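PDB 4JF8: TrwG component of type IV secretion system from Bartonella birtlesii, which is a VirB8-family component of a type IV secretion system, represented here by its NTF2-like domain, and probably serves in assembly of the membrane-spanning secretion machinery. Local coordinates for residues Y145-A150 against N160-Q165; Q139-G144 against T167-D172. All coordinates share one frame; numbering follows the deposited sequence.

How the contacts relate
Both contacts join the same two antiparallel strands, 137-147 and 164-173, the second of which is the outermost on its side of the chain's four-stranded sheet. Contact 2 pairs the middle of the strands, and contact 1, its centre 18 Å away, pairs the end where they meet the connection that holds helix 154-159. Along the chain the order is 139-144, 145-150, 160-165, 167-172, so contact 1 is nested inside the loop closed by contact 2. They touch where T146 CG2 meets T167 CG2 at 3.8 Å. Together they complete one edge of the curved sheet against which helix 42-57 lies, and contact 1 also reaches the second subunit.

Contact 1 of 2, residues Y145-A150 against N160-Q165; sequences YTYVGA and NPLGFQ
T146 and Q165 form the last antiparallel hydrogen-bonded pair of strands 137-147 and 164-173, where the beta structure ends in the loops around helix 154-159. T146 N reaches Q165 O at 2.9 Å, and Q165 N returns a bond to T146 O. Past Y147 and F164 the pairing changes character: V148 N bonds to G163 O at 2.8 Å from above the carbonyl plane, and G149 N likewise comes to L162 O from above. The carbonyls of L162 and G163 come from the type I turn N160-G163, whose first residue sends its amide past the turn: N160 ND2 donates to F164 O at 3.0 Å. The positive phi of G163 (69°) and the approach of its CA to G149 O (3.1 Å) suit a residue without a side chain, since a CB would run into G149 O.

On the sheet face that carries Y147 and F164, in this NTF2-like fold, an aromatic cluster lies toward helix 42-57. CG of F164 stands anti to its backbone N (chi1 177°), and the ring edge is directed at the face of Y147 in an offset edge-to-face pair, planes at 61°. Its CE1 meets Y145 CD1 at 3.7 Å, those two rings inclined. L162 runs alongside Y147, its CB 3.7 Å from Y147 CD2. Both tyrosine hydroxyls hydrogen-bond to the carboxylate of D45, while P161 and L162 pack on V43 and V44 of the second subunit.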
loop_
_atom_site.group_PDB
_atom_site.type_symbol
_atom_site.label_atom_id
_atom_site.label_comp_id
_atom_site.label_asym_id
_atom_site.label_seq_id
_atom_site.Cartn_x
_atom_site.Cartn_y
_atom_site.Cartn_z
ATOM N N TYR A 145 8.268 -12.446 12.941
ATOM C CA TYR A 145 7.319 -11.329 13.054
ATOM C C TYR A 145 6.459 -11.471 14.282
ATOM O O TYR A 145 6.351 -12.553 14.862
ATOM C CB TYR A 145 6.468 -11.183 11.789
ATOM C CG TYR A 145 5.499 -12.313 11.545
ATOM C CD1 TYR A 145 4.186 -12.240 11.953
ATOM C CD2 TYR A 145 5.911 -13.474 10.887
ATOM C CE1 TYR A 145 3.286 -13.276 11.715
ATOM C CE2 TYR A 145 5.034 -14.517 10.651
ATOM C CZ TYR A 145 3.715 -14.411 11.049
ATOM O OH TYR A 145 2.825 -15.440 10.798
ATOM N N THR A 146 5.838 -10.370 14.672
ATOM C CA THR A 146 4.952 -10.314 15.819
ATOM C C THR A 146 4.006 -9.140 15.593
ATOM O O THR A 146 4.179 -8.350 14.664
ATOM C CB THR A 146 5.755 -10.126 17.128
ATOM O OG1 THR A 146 4.898 -10.373 18.248
ATOM C CG2 THR A 146 6.373 -8.737 17.217
ATOM N N TYR A 147 3.016 -9.036 16.457
ATOM C CA TYR A 147 2.112 -7.880 16.473
ATOM C C TYR A 147 2.173 -7.274 17.862
ATOM O O TYR A 147 1.872 -7.963 18.844
ATOM C CB TYR A 147 0.679 -8.285 16.147
ATOM C CG TYR A 147 0.463 -8.857 14.761
ATOM C CD1 TYR A 147 0.646 -10.213 14.498
ATOM C CD2 TYR A 147 0.047 -8.040 13.723
ATOM C CE1 TYR A 147 0.417 -10.731 13.245
ATOM C CE2 TYR A 147 -0.191 -8.545 12.461
ATOM C CZ TYR A 147 -0.007 -9.889 12.226
ATOM O OH TYR A 147 -0.301 -10.389 10.971
ATOM N N VAL A 148 2.547 -6.008 17.934
ATOM C CA VAL A 148 2.792 -5.339 19.214
ATOM C C VAL A 148 1.621 -4.470 19.667
ATOM O O VAL A 148 1.685 -3.906 20.754
ATOM C CB VAL A 148 4.106 -4.528 19.205
ATOM C CG1 VAL A 148 5.275 -5.430 18.803
ATOM C CG2 VAL A 148 4.030 -3.288 18.332
ATOM N N GLY A 149 0.557 -4.386 18.881
ATOM C CA GLY A 149 -0.577 -3.509 19.222
ATOM C C GLY A 149 -0.562 -2.192 18.491
ATOM O O GLY A 149 0.400 -1.834 17.814
ATOM N N ALA A 150 -1.657 -1.453 18.614
ATOM C CA ALA A 150 -1.820 -0.211 17.884
ATOM C C ALA A 150 -0.718 0.775 18.229
ATOM O O ALA A 150 -0.444 1.004 19.408
ATOM C CB ALA A 150 -3.174 0.396 18.219
ATOM N N ASN A 160 -0.312 1.094 10.185
ATOM C CA ASN A 160 0.067 -0.179 10.802
ATOM C C ASN A 160 -0.845 -0.473 11.992
ATOM O O ASN A 160 -0.414 -0.451 13.139
ATOM C CB ASN A 160 1.533 -0.156 11.223
ATOM C CG ASN A 160 2.026 -1.507 11.708
ATOM O OD1 ASN A 160 1.396 -2.533 11.487
ATOM N ND2 ASN A 160 3.169 -1.512 12.337
ATOM N N PRO A 161 -2.123 -0.742 11.718
ATOM C CA PRO A 161 -3.166 -0.736 12.760
ATOM C C PRO A 161 -2.941 -1.749 13.879
ATOM O O PRO A 161 -3.326 -1.475 15.007
ATOM C CB PRO A 161 -4.451 -1.049 11.974
ATOM C CG PRO A 161 -3.973 -1.690 10.698
ATOM C CD PRO A 161 -2.705 -0.954 10.390
ATOM N N LEU A 162 -2.352 -2.902 13.559
ATOM C CA LEU A 162 -2.152 -3.988 14.500
ATOM C C LEU A 162 -0.779 -3.998 15.118
ATOM O O LEU A 162 -0.486 -4.856 15.960
ATOM C CB LEU A 162 -2.417 -5.317 13.807
ATOM C CG LEU A 162 -3.746 -5.465 13.068
ATOM C CD1 LEU A 162 -3.811 -6.836 12.426
ATOM C CD2 LEU A 162 -4.918 -5.235 13.990
ATOM N N GLY A 163 0.091 -3.097 14.690
ATOM C CA GLY A 163 1.469 -3.122 15.154
ATOM C C GLY A 163 2.240 -4.308 14.638
ATOM O O GLY A 163 3.048 -4.887 15.366
ATOM N N PHE A 164 2.006 -4.687 13.386
ATOM C CA PHE A 164 2.854 -5.688 12.756
ATOM C C PHE A 164 4.300 -5.220 12.773
ATOM O O PHE A 164 4.593 -4.097 12.408
ATOM C CB PHE A 164 2.399 -5.905 11.308
ATOM C CG PHE A 164 3.257 -6.877 10.526
ATOM C CD1 PHE A 164 3.108 -8.249 10.685
ATOM C CD2 PHE A 164 4.183 -6.422 9.609
ATOM C CE1 PHE A 164 3.874 -9.148 9.953
ATOM C CE2 PHE A 164 4.940 -7.316 8.893
ATOM C CZ PHE A 164 4.773 -8.669 9.057
ATOM N N GLN A 165 5.193 -6.104 13.197
ATOM C CA GLN A 165 6.620 -5.818 13.279
ATOM C C GLN A 165 7.411 -7.031 12.852
ATOM O O GLN A 165 7.241 -8.130 13.415
ATOM C CB GLN A 165 7.047 -5.425 14.692
ATOM C CG GLN A 165 6.483 -4.112 15.183
ATOM C CD GLN A 165 7.139 -2.921 14.529
ATOM O OE1 GLN A 165 6.780 -2.499 13.401
ATOM N NE2 GLN A 165 8.103 -2.375 15.205
#

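Contact 2 of 2, residues Q139-G144 against T167-D172; sequences QIATIG and TSYRTD
I140, T142 and G144 pair with D172, R170 and S168 through backbone hydrogen bonds that join strand 137-147 to the outermost strand 164-173. I140 N bonds to D172 O at 2.8 Å. In the middle, T142 and R170 exchange bonds in both directions. At the far end G144 O accepts from T167 N at 2.8 Å and, weakly, from S168 N. T167 and S168 thus both face G144, a classic beta bulge, and the T167 bond arrives from above the carbonyl plane.

Apolar contacts gather on the face bearing A141, I143, Y169 and T171. With chi1 at -176°, CG opposite the backbone N, the Y169 ring lies alongside I143. Its CD1 is 3.8 Å from I143 CG1, and its CE1 meets A141 CB at 3.9 Å. This is the side of the NTF2-like sheet packed by helix 42-57: I143 touches L49 and V53, while Y169 OH hydrogen-bonds to E57.

Charged and polar groups occupy the face of T142, R170 and D172. R170 and D172 form a two-pronged salt bridge within the outer strand, NE to OD2 at 2.8 Å and NH2 to OD1, both nearly straight. Each oxygen accepts through its syn lone pair, and the two bonds together keep the carboxylate in the guanidinium plane.

Three waters bridge the strands. One donates to I140 O and to D172 OD2 and accepts from T142 OG1; another joins T142 O to S168 OG. In the conformer modelled here, Q139 NE2 donates at 2.9 Å to a third water that also binds T171 OG1, while Q139 OE1 is hydrogen-bonded to T124.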
loop_
_atom_site.group_PDB
_atom_site.type_symbol
_atom_site.label_atom_id
_atom_site.label_comp_id
_atom_site.label_asym_id
_atom_site.label_seq_id
_atom_site.Cartn_x
_atom_site.Cartn_y
_atom_site.Cartn_z
ATOM N N GLN A 139 14.645 -16.551 -4.713
ATOM C CA GLN A 139 15.035 -16.267 -3.344
ATOM C C GLN A 139 13.996 -16.783 -2.351
ATOM O O GLN A 139 12.845 -17.042 -2.714
ATOM C CB GLN A 139 15.196 -14.757 -3.150
ATOM C CG GLN A 139 16.273 -14.135 -4.031
ATOM C CD GLN A 139 16.509 -12.665 -3.734
ATOM O OE1 GLN A 139 16.374 -11.809 -4.605
ATOM N NE2 GLN A 139 16.849 -12.365 -2.492
ATOM N N ILE A 140 14.434 -16.939 -1.110
ATOM C CA ILE A 140 13.566 -17.271 0.031
ATOM C C ILE A 140 13.858 -16.276 1.128
ATOM O O ILE A 140 15.018 -16.132 1.546
ATOM C CB ILE A 140 13.855 -18.659 0.653
ATOM C CG1 ILE A 140 13.792 -19.737 -0.417
ATOM C CG2 ILE A 140 12.860 -18.976 1.766
ATOM C CD1 ILE A 140 12.390 -19.974 -0.905
ATOM N N ALA A 141 12.821 -15.578 1.606
ATOM C CA ALA A 141 12.942 -14.777 2.824
ATOM C C ALA A 141 12.516 -15.612 4.010
ATOM O O ALA A 141 11.475 -16.275 3.959
ATOM C CB ALA A 141 12.087 -13.528 2.770
ATOM N N THR A 142 13.316 -15.574 5.066
ATOM C CA THR A 142 12.970 -16.232 6.333
ATOM C C THR A 142 12.704 -15.098 7.292
ATOM O O THR A 142 13.576 -14.248 7.519
ATOM C CB THR A 142 14.113 -17.150 6.827
ATOM O OG1 THR A 142 14.373 -18.147 5.834
ATOM C CG2 THR A 142 13.742 -17.799 8.133
ATOM N N ILE A 143 11.486 -15.050 7.810
ATOM C CA ILE A 143 10.980 -13.857 8.491
ATOM C C ILE A 143 10.448 -14.207 9.868
ATOM O O ILE A 143 9.635 -15.122 10.021
ATOM C CB ILE A 143 9.846 -13.213 7.682
ATOM C CG1 ILE A 143 10.273 -13.053 6.220
ATOM C CG2 ILE A 143 9.466 -11.863 8.285
ATOM C CD1 ILE A 143 9.259 -12.357 5.341
ATOM N N GLY A 144 10.910 -13.480 10.880
ATOM C CA GLY A 144 10.293 -13.531 12.194
ATOM C C GLY A 144 9.436 -12.294 12.337
ATOM O O GLY A 144 9.823 -11.202 11.897
ATOM N N THR A 167 10.667 -8.855 13.167
ATOM C CA THR A 167 11.675 -8.921 14.227
ATOM C C THR A 167 12.983 -9.524 13.741
ATOM O O THR A 167 14.017 -9.354 14.385
ATOM C CB THR A 167 11.162 -9.753 15.411
ATOM O OG1 THR A 167 10.852 -11.073 14.935
ATOM C CG2 THR A 167 9.928 -9.092 16.027
ATOM N N SER A 168 12.934 -10.232 12.616
ATOM C CA SER A 168 14.135 -10.750 11.953
ATOM C C SER A 168 13.829 -10.945 10.484
ATOM O O SER A 168 12.723 -11.311 10.131
ATOM C CB SER A 168 14.632 -12.050 12.605
ATOM O OG SER A 168 13.740 -13.105 12.432
ATOM N N TYR A 169 14.816 -10.715 9.634
ATOM C CA TYR A 169 14.616 -10.848 8.200
ATOM C C TYR A 169 15.934 -11.166 7.531
ATOM O O TYR A 169 16.881 -10.403 7.646
ATOM C CB TYR A 169 14.034 -9.559 7.629
ATOM C CG TYR A 169 13.702 -9.624 6.168
ATOM C CD1 TYR A 169 12.430 -9.989 5.752
ATOM C CD2 TYR A 169 14.626 -9.289 5.186
ATOM C CE1 TYR A 169 12.094 -10.024 4.419
ATOM C CE2 TYR A 169 14.298 -9.324 3.857
ATOM C CZ TYR A 169 13.024 -9.691 3.472
ATOM O OH TYR A 169 12.647 -9.731 2.147
ATOM N N ARG A 170 15.950 -12.256 6.788
ATOM C CA ARG A 170 17.063 -12.571 5.908
ATOM C C ARG A 170 16.530 -13.123 4.611
ATOM O O ARG A 170 15.407 -13.649 4.562
ATOM C CB ARG A 170 18.023 -13.589 6.543
ATOM C CG ARG A 170 17.387 -14.918 6.884
ATOM C CD ARG A 170 18.389 -15.920 7.464
ATOM N NE ARG A 170 19.468 -16.214 6.525
ATOM C CZ ARG A 170 20.775 -16.034 6.727
ATOM N NH1 ARG A 170 21.273 -15.625 7.890
ATOM N NH2 ARG A 170 21.599 -16.320 5.732
ATOM N N THR A 171 17.338 -13.011 3.552
ATOM C CA THR A 171 17.039 -13.642 2.258
ATOM C C THR A 171 18.202 -14.533 1.864
ATOM O O THR A 171 19.351 -14.276 2.229
ATOM C CB THR A 171 16.766 -12.608 1.155
ATOM O OG1 THR A 171 17.894 -11.744 1.046
ATOM C CG2 THR A 171 15.545 -11.799 1.473
ATOM N N ASP A 172 17.864 -15.623 1.175
ATOM C CA ASP A 172 18.850 -16.594 0.704
ATOM C C ASP A 172 18.391 -17.138 -0.641
ATOM O O ASP A 172 17.206 -17.155 -0.938
ATOM C CB ASP A 172 18.925 -17.747 1.693
ATOM C CG ASP A 172 19.446 -17.323 3.059
ATOM O OD1 ASP A 172 20.673 -17.172 3.242
ATOM O OD2 ASP A 172 18.624 -17.091 3.984
HETATM O O HOH W 1 17.266 -9.936 -0.973
HETATM O O HOH W 2 15.996 -17.357 3.802
HETATM O O HOH W 3 14.624 -14.376 10.099
#